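Local coordinates for peptidase S9 prolyl oligopeptidase catalytic domain-containing protein (PDB 4HXF), which probably cleaves peptides as a serine protease of the prolyl oligopeptidase family, an acylaminoacyl peptidase that works as a self-compartmentalizing hexamer, at residues G490-L495 against L551-M556; L539-L544 against Y569-K574; L476-L481 against L528-N533. One frame throughout, in Å; residues are numbered along the deposited sequence. Where two conformers were deposited one is given.

Contact 1 of 3, residues G490-L495 against L551-M556; sequences GISYWL and LDQSLM. With Y3A (N-[(benzyloxy)carbonyl]glycyl-N-[(2S,3R)-4-chloro-3-hydroxy-1-phenylbutan-2-yl]glycinamide), chain B.
The side-chain amide of Gln553 is bonded to three backbone groups of Ser492 and Tyr493. Its OE1 accepts from Ser492 N at 2.8 Å and from Tyr493 N at 2.9 Å; the second bond is nearly straight (171°) and falls on a lone pair in the carbonyl plane. NE2 turns to Tyr493 O, 3.0 Å away, so the amide is gripped at both ends and its flip is fixed. A bend at chi2 (-58°) carries this amide to the loop backbone beside Ile491. Gln553 CB lies 3.1 Å from Gly490 O, a buried carbonyl without a polar partner. Ser492 OG adds a bond to Gln553 O at 2.7 Å. In this alpha/beta-hydrolase domain, the loop thus held runs from strand 484-488 to helix 494-500, with Tyr493 at the N-cap. It also lines the inhibitor pocket: Ile491 CG2 sits over the centre of the Trp494 ring, while Ile491 CD1 packs 3.9 Å from CB4 of the ligand. The flanks are looser. Beside Gly490 a water mediates, bonded to Gly490 N and to Ser554 OG, which also pairs with His542. Met556 CE lies 4.1 Å from Tyr493 CB, and Tyr493 OH reaches Tyr493 of the second subunit.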
loop_
_atom_site.group_PDB
_atom_site.type_symbol
_atom_site.label_atom_id
_atom_site.label_comp_id
_atom_site.label_asym_id
_atom_site.label_seq_id
_atom_site.Cartn_x
_atom_site.Cartn_y
_atom_site.Cartn_z
ATOM N N GLY A 490 22.146 36.311 1.325
ATOM C CA GLY A 490 23.184 37.340 1.388
ATOM C C GLY A 490 24.209 37.192 2.493
ATOM O O GLY A 490 24.336 36.178 3.060
ATOM N N ILE A 491 24.942 38.236 2.724
ATOM C CA ILE A 491 25.764 38.422 3.898
ATOM C C ILE A 491 25.406 39.701 4.604
ATOM O O ILE A 491 25.308 40.742 4.001
ATOM C CB ILE A 491 27.281 38.451 3.495
ATOM C CG1 ILE A 491 27.708 37.206 2.754
ATOM C CG2 ILE A 491 28.144 38.672 4.770
ATOM C CD1 ILE A 491 27.802 37.441 1.208
ATOM N N SER A 492 25.182 39.562 5.905
ATOM C CA SER A 492 25.069 40.646 6.871
ATOM C C SER A 492 26.268 40.748 7.842
ATOM O O SER A 492 26.465 41.859 8.342
ATOM C CB SER A 492 23.757 40.696 7.690
ATOM O OG SER A 492 23.600 39.579 8.527
ATOM N N TYR A 493 26.951 39.639 8.109
ATOM C CA TYR A 493 28.076 39.650 8.991
ATOM C C TYR A 493 29.194 38.779 8.560
ATOM O O TYR A 493 29.071 37.526 8.557
ATOM C CB TYR A 493 27.619 39.281 10.437
ATOM C CG TYR A 493 28.619 39.391 11.562
ATOM C CD1 TYR A 493 29.805 40.185 11.424
ATOM C CD2 TYR A 493 28.410 38.851 12.797
ATOM C CE1 TYR A 493 30.712 40.327 12.438
ATOM C CE2 TYR A 493 29.302 38.991 13.812
ATOM C CZ TYR A 493 30.489 39.715 13.655
ATOM O OH TYR A 493 31.332 39.902 14.675
ATOM N N TRP A 494 30.329 39.391 8.153
ATOM C CA TRP A 494 31.418 38.578 7.661
ATOM C C TRP A 494 31.998 37.587 8.652
ATOM O O TRP A 494 32.526 36.517 8.224
ATOM C CB TRP A 494 32.538 39.447 7.059
ATOM C CG TRP A 494 32.059 40.182 5.846
ATOM C CD1 TRP A 494 31.853 41.539 5.705
ATOM C CD2 TRP A 494 31.792 39.586 4.559
ATOM N NE1 TRP A 494 31.449 41.805 4.399
ATOM C CE2 TRP A 494 31.340 40.650 3.709
ATOM C CE3 TRP A 494 31.810 38.304 4.081
ATOM C CZ2 TRP A 494 31.022 40.459 2.366
ATOM C CZ3 TRP A 494 31.493 38.112 2.737
ATOM C CH2 TRP A 494 31.074 39.171 1.921
ATOM N N LEU A 495 31.996 37.852 9.943
ATOM C CA LEU A 495 32.687 36.952 10.827
ATOM C C LEU A 495 31.990 35.602 10.865
ATOM O O LEU A 495 32.642 34.545 10.851
ATOM C CB LEU A 495 32.793 37.464 12.274
ATOM C CG LEU A 495 33.722 36.671 13.170
ATOM C CD1 LEU A 495 35.173 36.633 12.717
ATOM C CD2 LEU A 495 33.764 37.160 14.596
ATOM N N LEU A 551 21.867 30.489 6.975
ATOM C CA LEU A 551 20.622 31.195 7.451
ATOM C C LEU A 551 20.850 32.409 8.311
ATOM O O LEU A 551 20.102 33.377 8.216
ATOM C CB LEU A 551 19.721 30.189 8.100
ATOM C CG LEU A 551 18.342 30.813 8.558
ATOM C CD1 LEU A 551 17.473 31.363 7.402
ATOM C CD2 LEU A 551 17.580 29.715 9.409
ATOM N N ASP A 552 21.832 32.347 9.214
ATOM C CA ASP A 552 22.155 33.416 10.131
ATOM C C ASP A 552 22.317 34.743 9.380
ATOM O O ASP A 552 21.946 35.815 9.852
ATOM C CB ASP A 552 23.370 33.127 11.020
ATOM C CG ASP A 552 24.647 33.038 10.238
ATOM O OD1 ASP A 552 25.583 33.733 10.644
ATOM O OD2 ASP A 552 24.688 32.254 9.234
ATOM N N GLN A 553 22.840 34.648 8.174
ATOM C CA GLN A 553 23.125 35.876 7.426
ATOM C C GLN A 553 21.864 36.693 7.148
ATOM O O GLN A 553 21.916 37.912 7.144
ATOM C CB GLN A 553 23.815 35.604 6.090
ATOM C CG GLN A 553 25.220 34.999 6.180
ATOM C CD GLN A 553 26.165 35.894 6.994
ATOM O OE1 GLN A 553 25.912 37.116 7.059
ATOM N NE2 GLN A 553 27.215 35.314 7.648
ATOM N N SER A 554 20.762 36.043 6.904
ATOM C CA SER A 554 19.451 36.712 6.732
ATOM C C SER A 554 18.740 36.852 8.049
ATOM O O SER A 554 18.212 37.942 8.324
ATOM C CB SER A 554 18.506 36.101 5.698
ATOM O OG SER A 554 19.059 36.195 4.362
ATOM N N LEU A 555 18.712 35.779 8.852
ATOM C CA LEU A 555 17.833 35.821 10.047
ATOM C C LEU A 555 18.372 36.783 11.113
ATOM O O LEU A 555 17.606 37.511 11.807
ATOM C CB LEU A 555 17.574 34.420 10.569
ATOM C CG LEU A 555 16.625 34.315 11.785
ATOM C CD1 LEU A 555 15.288 35.030 11.431
ATOM C CD2 LEU A 555 16.354 32.822 12.196
ATOM N N MET A 556 19.691 36.878 11.259
ATOM C CA MET A 556 20.257 37.828 12.225
ATOM C C MET A 556 19.892 39.240 11.827
ATOM O O MET A 556 19.562 40.023 12.679
ATOM C CB MET A 556 21.770 37.656 12.457
ATOM C CG MET A 556 22.203 36.377 13.042
ATOM S SD MET A 556 23.972 36.390 13.494
ATOM C CE MET A 556 24.756 36.735 11.946
HETATM N N3 Y3A B . 31.732 31.511 -5.596
HETATM C CA3 Y3A B . 31.755 32.626 -4.629
HETATM C C3 Y3A B . 30.441 32.507 -3.850
HETATM O O3 Y3A B . 29.735 31.526 -3.732
HETATM C C4 Y3A B . 27.476 34.168 -3.725
HETATM O O4 Y3A B . 27.823 35.318 -4.408
HETATM C CA4 Y3A B . 28.569 33.880 -2.712
HETATM N N4 Y3A B . 29.843 33.889 -3.478
HETATM C CB4 Y3A B . 28.855 35.011 -1.681
HETATM C CG4 Y3A B . 29.950 34.687 -0.719
HETATM C CD1 Y3A B . 29.912 33.647 0.222
HETATM C CD2 Y3A B . 31.071 35.505 -0.682
HETATM C CE1 Y3A B . 30.936 33.393 1.116
HETATM C CE2 Y3A B . 32.111 35.262 0.202
HETATM C CZ4 Y3A B . 32.056 34.210 1.063
HETATM C C15 Y3A B . 26.873 32.911 -4.457
HETATM O O HOH W 1 19.971 37.897 2.491
#

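Contact 2 of 3, residues L539-L544 against Y569-K574; sequences LLIHSL and YIAIFK
Five backbone hydrogen bonds join Leu539-Leu544 to Tyr569-Lys574, alternating in direction as parallel strands require. Leu540 uses both its groups: N donates to Tyr569 O at 2.9 Å, almost straight at 175°, and O receives Ala571 N at 2.8 Å. His542 repeats the pattern two residues on, N to Ala571 O and O from Phe573 N. The last bond, Leu544 N to Phe573 O, is the most bent of the five (139°). Between them, CA-H...O contacts fill in, such as Ile541 CA against Ala571 O at 3.3 Å.

The side chains pair off on the two faces. On the face of Leu539, Ile541 and Phe573, Ile541 CG2 meets Phe573 CE1 at 3.9 Å, the two side chains lying side by side and pointing the same way, and His542 O lies in the plane of the Phe573 ring at its edge. Leu539 crosses Tyr569 at about a right angle, with CG anti to the backbone N (chi1 176°) carrying CD1 to 3.9 Å from Tyr569 CB; helix 586-605 covers this side. On the other face Leu540 CB packs on Ile570 CG1 under helix 552-563. His542 is on this face too, and its ring leads off to bond Cys549 O through NE2. At the C-terminal end of the two segments Leu544 CD2 touches Ile572 CG2 at 3.6 Å.

Residues 570-573 also pair antiparallel with a strand of the second subunit, so the sheet continues across the interface. Within the chain, the arrangement is the beta-alpha-beta crossover of strand 538-543, helix 552-563 and strand 568-573, at one edge of the central alpha/beta-hydrolase sheet.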
loop_
_atom_site.group_PDB
_atom_site.type_symbol
_atom_site.label_atom_id
_atom_site.label_comp_id
_atom_site.label_asym_id
_atom_site.label_seq_id
_atom_site.Cartn_x
_atom_site.Cartn_y
_atom_site.Cartn_z
ATOM N N LEU A 539 12.768 43.062 2.104
ATOM C CA LEU A 539 12.402 41.634 2.077
ATOM C C LEU A 539 13.663 40.873 2.021
ATOM O O LEU A 539 14.515 41.053 1.091
ATOM C CB LEU A 539 11.543 41.282 0.848
ATOM C CG LEU A 539 11.220 39.803 0.716
ATOM C CD1 LEU A 539 10.417 39.185 1.892
ATOM C CD2 LEU A 539 10.508 39.651 -0.659
ATOM N N LEU A 540 13.831 40.012 3.007
ATOM C CA LEU A 540 14.931 39.036 3.061
ATOM C C LEU A 540 14.413 37.684 2.616
ATOM O O LEU A 540 13.310 37.226 3.016
ATOM C CB LEU A 540 15.528 38.941 4.496
ATOM C CG LEU A 540 16.356 40.151 4.880
ATOM C CD1 LEU A 540 16.368 40.303 6.450
ATOM C CD2 LEU A 540 17.796 40.046 4.249
ATOM N N ILE A 541 15.146 37.040 1.665
ATOM C CA ILE A 541 14.802 35.706 1.208
ATOM C C ILE A 541 15.974 34.840 1.534
ATOM O O ILE A 541 17.138 35.203 1.219
ATOM C CB ILE A 541 14.551 35.708 -0.325
ATOM C CG1 ILE A 541 13.316 36.510 -0.663
ATOM C CG2 ILE A 541 14.365 34.242 -0.802
ATOM C CD1 ILE A 541 12.950 36.763 -2.124
ATOM N N HIS A 542 15.707 33.651 2.074
ATOM C CA HIS A 542 16.749 32.687 2.374
ATOM C C HIS A 542 16.214 31.292 2.174
ATOM O O HIS A 542 15.042 31.098 1.919
ATOM C CB HIS A 542 17.275 32.827 3.784
ATOM C CG HIS A 542 18.767 32.571 3.867
ATOM N ND1 HIS A 542 19.701 33.605 3.754
ATOM C CD2 HIS A 542 19.502 31.369 3.980
ATOM C CE1 HIS A 542 20.931 33.057 3.842
ATOM N NE2 HIS A 542 20.837 31.727 3.898
ATOM N N SER A 543 17.123 30.304 2.042
ATOM C CA SER A 543 16.721 28.938 1.922
ATOM C C SER A 543 17.493 28.089 2.866
ATOM O O SER A 543 18.659 28.370 3.181
ATOM C CB SER A 543 16.983 28.471 0.499
ATOM O OG SER A 543 18.314 28.675 0.104
ATOM N N LEU A 544 16.875 27.039 3.340
ATOM C CA LEU A 544 17.449 26.252 4.496
ATOM C C LEU A 544 18.607 25.355 4.175
ATOM O O LEU A 544 19.261 24.842 5.073
ATOM C CB LEU A 544 16.415 25.435 5.233
ATOM C CG LEU A 544 15.454 26.285 6.094
ATOM C CD1 LEU A 544 14.405 25.369 6.826
ATOM C CD2 LEU A 544 16.215 27.133 7.124
ATOM N N TYR A 569 10.769 41.927 6.435
ATOM C CA TYR A 569 10.054 40.714 6.270
ATOM C C TYR A 569 11.072 39.637 5.903
ATOM O O TYR A 569 12.065 40.000 5.255
ATOM C CB TYR A 569 9.048 40.810 5.120
ATOM C CG TYR A 569 8.121 41.991 5.252
ATOM C CD1 TYR A 569 8.497 43.262 4.725
ATOM C CD2 TYR A 569 6.896 41.865 5.920
ATOM C CE1 TYR A 569 7.649 44.335 4.888
ATOM C CE2 TYR A 569 6.082 42.970 6.129
ATOM C CZ TYR A 569 6.438 44.191 5.562
ATOM O OH TYR A 569 5.569 45.261 5.758
ATOM N N ILE A 570 10.795 38.414 6.248
ATOM C CA ILE A 570 11.655 37.273 5.872
ATOM C C ILE A 570 10.892 36.083 5.369
ATOM O O ILE A 570 9.894 35.636 5.963
ATOM C CB ILE A 570 12.789 36.941 6.896
ATOM C CG1 ILE A 570 13.776 35.974 6.346
ATOM C CG2 ILE A 570 12.179 36.423 8.224
ATOM C CD1 ILE A 570 14.969 35.687 7.280
ATOM N N ALA A 571 11.351 35.606 4.162
ATOM C CA ALA A 571 10.797 34.400 3.541
ATOM C C ALA A 571 11.881 33.351 3.612
ATOM O O ALA A 571 12.957 33.568 3.008
ATOM C CB ALA A 571 10.321 34.687 2.083
ATOM N N ILE A 572 11.640 32.247 4.313
ATOM C CA ILE A 572 12.609 31.181 4.528
ATOM C C ILE A 572 12.117 29.953 3.799
ATOM O O ILE A 572 11.104 29.314 4.156
ATOM C CB ILE A 572 12.868 30.850 5.995
ATOM C CG1 ILE A 572 13.289 32.155 6.725
ATOM C CG2 ILE A 572 13.949 29.760 6.103
ATOM C CD1 ILE A 572 13.376 31.977 8.268
ATOM N N PHE A 573 12.690 29.687 2.625
ATOM C CA PHE A 573 12.297 28.519 1.867
ATOM C C PHE A 573 12.877 27.265 2.518
ATOM O O PHE A 573 14.022 27.261 2.965
ATOM C CB PHE A 573 12.813 28.682 0.431
ATOM C CG PHE A 573 11.942 29.619 -0.424
ATOM C CD1 PHE A 573 12.040 30.990 -0.234
ATOM C CD2 PHE A 573 10.889 29.148 -1.240
ATOM C CE1 PHE A 573 11.231 31.850 -0.904
ATOM C CE2 PHE A 573 10.078 30.029 -1.886
ATOM C CZ PHE A 573 10.200 31.371 -1.685
ATOM N N LYS A 574 12.019 26.305 2.682
ATOM C CA LYS A 574 12.249 25.120 3.506
ATOM C C LYS A 574 13.272 24.204 2.841
ATOM O O LYS A 574 13.982 23.491 3.569
ATOM C CB LYS A 574 10.949 24.375 3.735
ATOM C CG LYS A 574 9.908 25.162 4.583
ATOM C CD LYS A 574 8.871 24.143 5.020
ATOM C CE LYS A 574 7.611 24.862 5.447
ATOM N NZ LYS A 574 6.460 23.963 5.603
#

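Contact 3 of 3, residues L476-L481 against L528-N533; sequences LTQSDL and LFYAKN
Thr477, at the close of helix 467-478, meets both Tyr530 and Asn533, and these three residues lose the most surface where the helix end rests on the 3-10 segment 528-533. The polar link runs from Asn533, whose ND2 donates to Thr477 O at 2.9 Å (154° at the hydrogen). The nitrogen lies in the plane of the carbonyl and the carbonyl oxygen nearly in the plane of the amide. Asn533 CB also lies close, 3.2 Å from Thr477 O.

The Thr477 side chain crosses that of Tyr530 at about a right angle. Thr477 CB abuts Tyr530 CB at 3.6 Å, and Thr477 CG2 reaches Tyr530 O at 3.5 Å. OG1 takes the position between the backbone N and the carbonyl carbon (chi1 69°), where it bonds to Trp474 O one turn back and also accepts from Gln478 NE2 at 3.1 Å. The place of this helix in the chain is consistent with the helix that follows the nucleophile elbow in alpha/beta hydrolases; here its far end is tied to a loop leading into strand 538-543.

Gln478 folds back at chi2 to bring NE2 over one face of the Tyr530 ring, 3.4 Å from Tyr530 CD2, with the amide plane nearly perpendicular to the ring. With an alanine in place of Thr477, OG1 and CG2 are gone, and the Gln478 amide, without its acceptor, would probably be freer to turn off the ring, with a gap beside Tyr530 O. The phenol itself is fixed elsewhere: its OH bonds to Lys524 O, and Trp474 meets the ring edge-to-face.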
loop_
_atom_site.group_PDB
_atom_site.type_symbol
_atom_site.label_atom_id
_atom_site.label_comp_id
_atom_site.label_asym_id
_atom_site.label_seq_id
_atom_site.Cartn_x
_atom_site.Cartn_y
_atom_site.Cartn_z
ATOM N N LEU A 476 21.278 49.679 1.761
ATOM C CA LEU A 476 20.174 50.250 2.567
ATOM C C LEU A 476 20.703 50.807 3.870
ATOM O O LEU A 476 20.094 51.682 4.495
ATOM C CB LEU A 476 19.110 49.199 2.872
ATOM C CG LEU A 476 17.970 49.128 1.862
ATOM C CD1 LEU A 476 18.279 49.225 0.400
ATOM C CD2 LEU A 476 16.927 48.043 2.297
ATOM N N THR A 477 21.884 50.358 4.277
ATOM C CA THR A 477 22.519 50.907 5.466
ATOM C C THR A 477 23.419 52.106 5.197
ATOM O O THR A 477 23.743 52.882 6.089
ATOM C CB THR A 477 23.403 49.913 6.254
ATOM O OG1 THR A 477 24.570 49.576 5.516
ATOM C CG2 THR A 477 22.663 48.656 6.758
ATOM N N GLN A 478 23.819 52.335 3.907
ATOM C CA GLN A 478 24.811 53.360 3.629
ATOM C C GLN A 478 24.282 54.482 2.737
ATOM O O GLN A 478 24.982 55.479 2.560
ATOM C CB GLN A 478 25.982 52.724 2.909
ATOM C CG GLN A 478 26.721 51.631 3.699
ATOM C CD GLN A 478 27.258 52.132 5.011
ATOM O OE1 GLN A 478 27.796 53.257 5.103
ATOM N NE2 GLN A 478 27.176 51.254 6.059
ATOM N N SER A 479 23.094 54.356 2.182
ATOM C CA SER A 479 22.590 55.348 1.269
ATOM C C SER A 479 21.128 55.562 1.575
ATOM O O SER A 479 20.449 54.649 2.086
ATOM C CB SER A 479 22.691 54.794 -0.123
ATOM O OG SER A 479 22.135 55.571 -1.189
ATOM N N ASP A 480 20.666 56.738 1.272
ATOM C CA ASP A 480 19.263 57.030 1.371
ATOM C C ASP A 480 18.609 57.050 -0.020
ATOM O O ASP A 480 17.452 57.447 -0.163
ATOM C CB ASP A 480 19.036 58.388 2.104
ATOM C CG ASP A 480 19.567 58.406 3.548
ATOM O OD1 ASP A 480 19.469 57.388 4.260
ATOM O OD2 ASP A 480 20.064 59.495 3.969
ATOM N N LEU A 481 19.316 56.603 -1.050
ATOM C CA LEU A 481 18.764 56.630 -2.371
ATOM C C LEU A 481 17.604 55.673 -2.604
ATOM O O LEU A 481 16.711 55.981 -3.335
ATOM C CB LEU A 481 19.905 56.314 -3.399
ATOM C CG LEU A 481 19.583 56.369 -4.899
ATOM C CD1 LEU A 481 19.045 57.769 -5.265
ATOM C CD2 LEU A 481 20.879 55.982 -5.665
ATOM N N LEU A 528 25.199 44.313 9.280
ATOM C CA LEU A 528 24.571 44.101 10.578
ATOM C C LEU A 528 24.814 45.251 11.527
ATOM O O LEU A 528 23.894 45.698 12.243
ATOM C CB LEU A 528 25.020 42.762 11.213
ATOM C CG LEU A 528 24.223 42.353 12.452
ATOM C CD1 LEU A 528 22.858 41.930 12.005
ATOM C CD2 LEU A 528 24.941 41.130 13.134
ATOM N N PHE A 529 26.022 45.767 11.537
ATOM C CA PHE A 529 26.412 46.765 12.521
ATOM C C PHE A 529 25.834 48.163 12.232
ATOM O O PHE A 529 25.907 49.081 13.089
ATOM C CB PHE A 529 27.904 46.830 12.622
ATOM C CG PHE A 529 28.458 45.632 13.199
ATOM C CD1 PHE A 529 28.727 44.535 12.453
ATOM C CD2 PHE A 529 28.495 45.499 14.592
ATOM C CE1 PHE A 529 29.128 43.366 13.012
ATOM C CE2 PHE A 529 28.879 44.293 15.212
ATOM C CZ PHE A 529 29.247 43.216 14.385
ATOM N N TYR A 530 25.284 48.346 11.039
ATOM C CA TYR A 530 24.691 49.607 10.603
ATOM C C TYR A 530 23.227 49.540 10.396
ATOM O O TYR A 530 22.609 50.402 9.758
ATOM C CB TYR A 530 25.354 49.989 9.240
ATOM C CG TYR A 530 26.892 50.117 9.316
ATOM C CD1 TYR A 530 27.713 49.031 9.011
ATOM C CD2 TYR A 530 27.508 51.339 9.424
ATOM C CE1 TYR A 530 29.074 49.139 9.004
ATOM C CE2 TYR A 530 28.925 51.459 9.339
ATOM C CZ TYR A 530 29.676 50.324 9.109
ATOM O OH TYR A 530 31.053 50.459 9.204
ATOM N N ALA A 531 22.616 48.472 10.946
ATOM C CA ALA A 531 21.138 48.281 10.858
ATOM C C ALA A 531 20.321 49.499 11.253
ATOM O O ALA A 531 19.273 49.703 10.664
ATOM C CB ALA A 531 20.806 47.083 11.745
ATOM N N LYS A 532 20.763 50.266 12.242
ATOM C CA LYS A 532 19.996 51.452 12.669
ATOM C C LYS A 532 19.743 52.459 11.534
ATOM O O LYS A 532 18.823 53.228 11.579
ATOM C CB LYS A 532 20.598 52.092 13.931
ATOM C CG LYS A 532 21.905 52.759 13.644
ATOM C CD LYS A 532 22.555 53.479 14.852
ATOM C CE LYS A 532 24.095 53.597 14.614
ATOM N N ASN A 533 20.591 52.421 10.529
ATOM C CA ASN A 533 20.506 53.367 9.435
ATOM C C ASN A 533 19.408 53.090 8.431
ATOM O O ASN A 533 19.133 53.969 7.537
ATOM C CB ASN A 533 21.823 53.387 8.637
ATOM C CG ASN A 533 23.017 53.917 9.412
ATOM O OD1 ASN A 533 22.903 54.501 10.498
ATOM N ND2 ASN A 533 24.210 53.758 8.830
#

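From the N terminus, residues 476-481 come first, at the end of helix 467-478, and contact 3 closes the long excursion to 528-533. Residues 490-495 lie within that excursion, yet their partner, 551-556, lies beyond it, so contacts 3 and 1 cross. Contact 2 opens at 539-544, after contact 3 has closed and before contact 1 has, and ends at 569-574, so contacts 1 and 2 cross as well. Contact 1 is the middle member: Ser492 O accepts from Leu528 N of contact 3, and helix 552-563 brings it against contact 2. The end of helix 467-478, the pocket loop, helix 552-563 and the last two strands of the sheet are tied together, and all three contacts touch the second subunit.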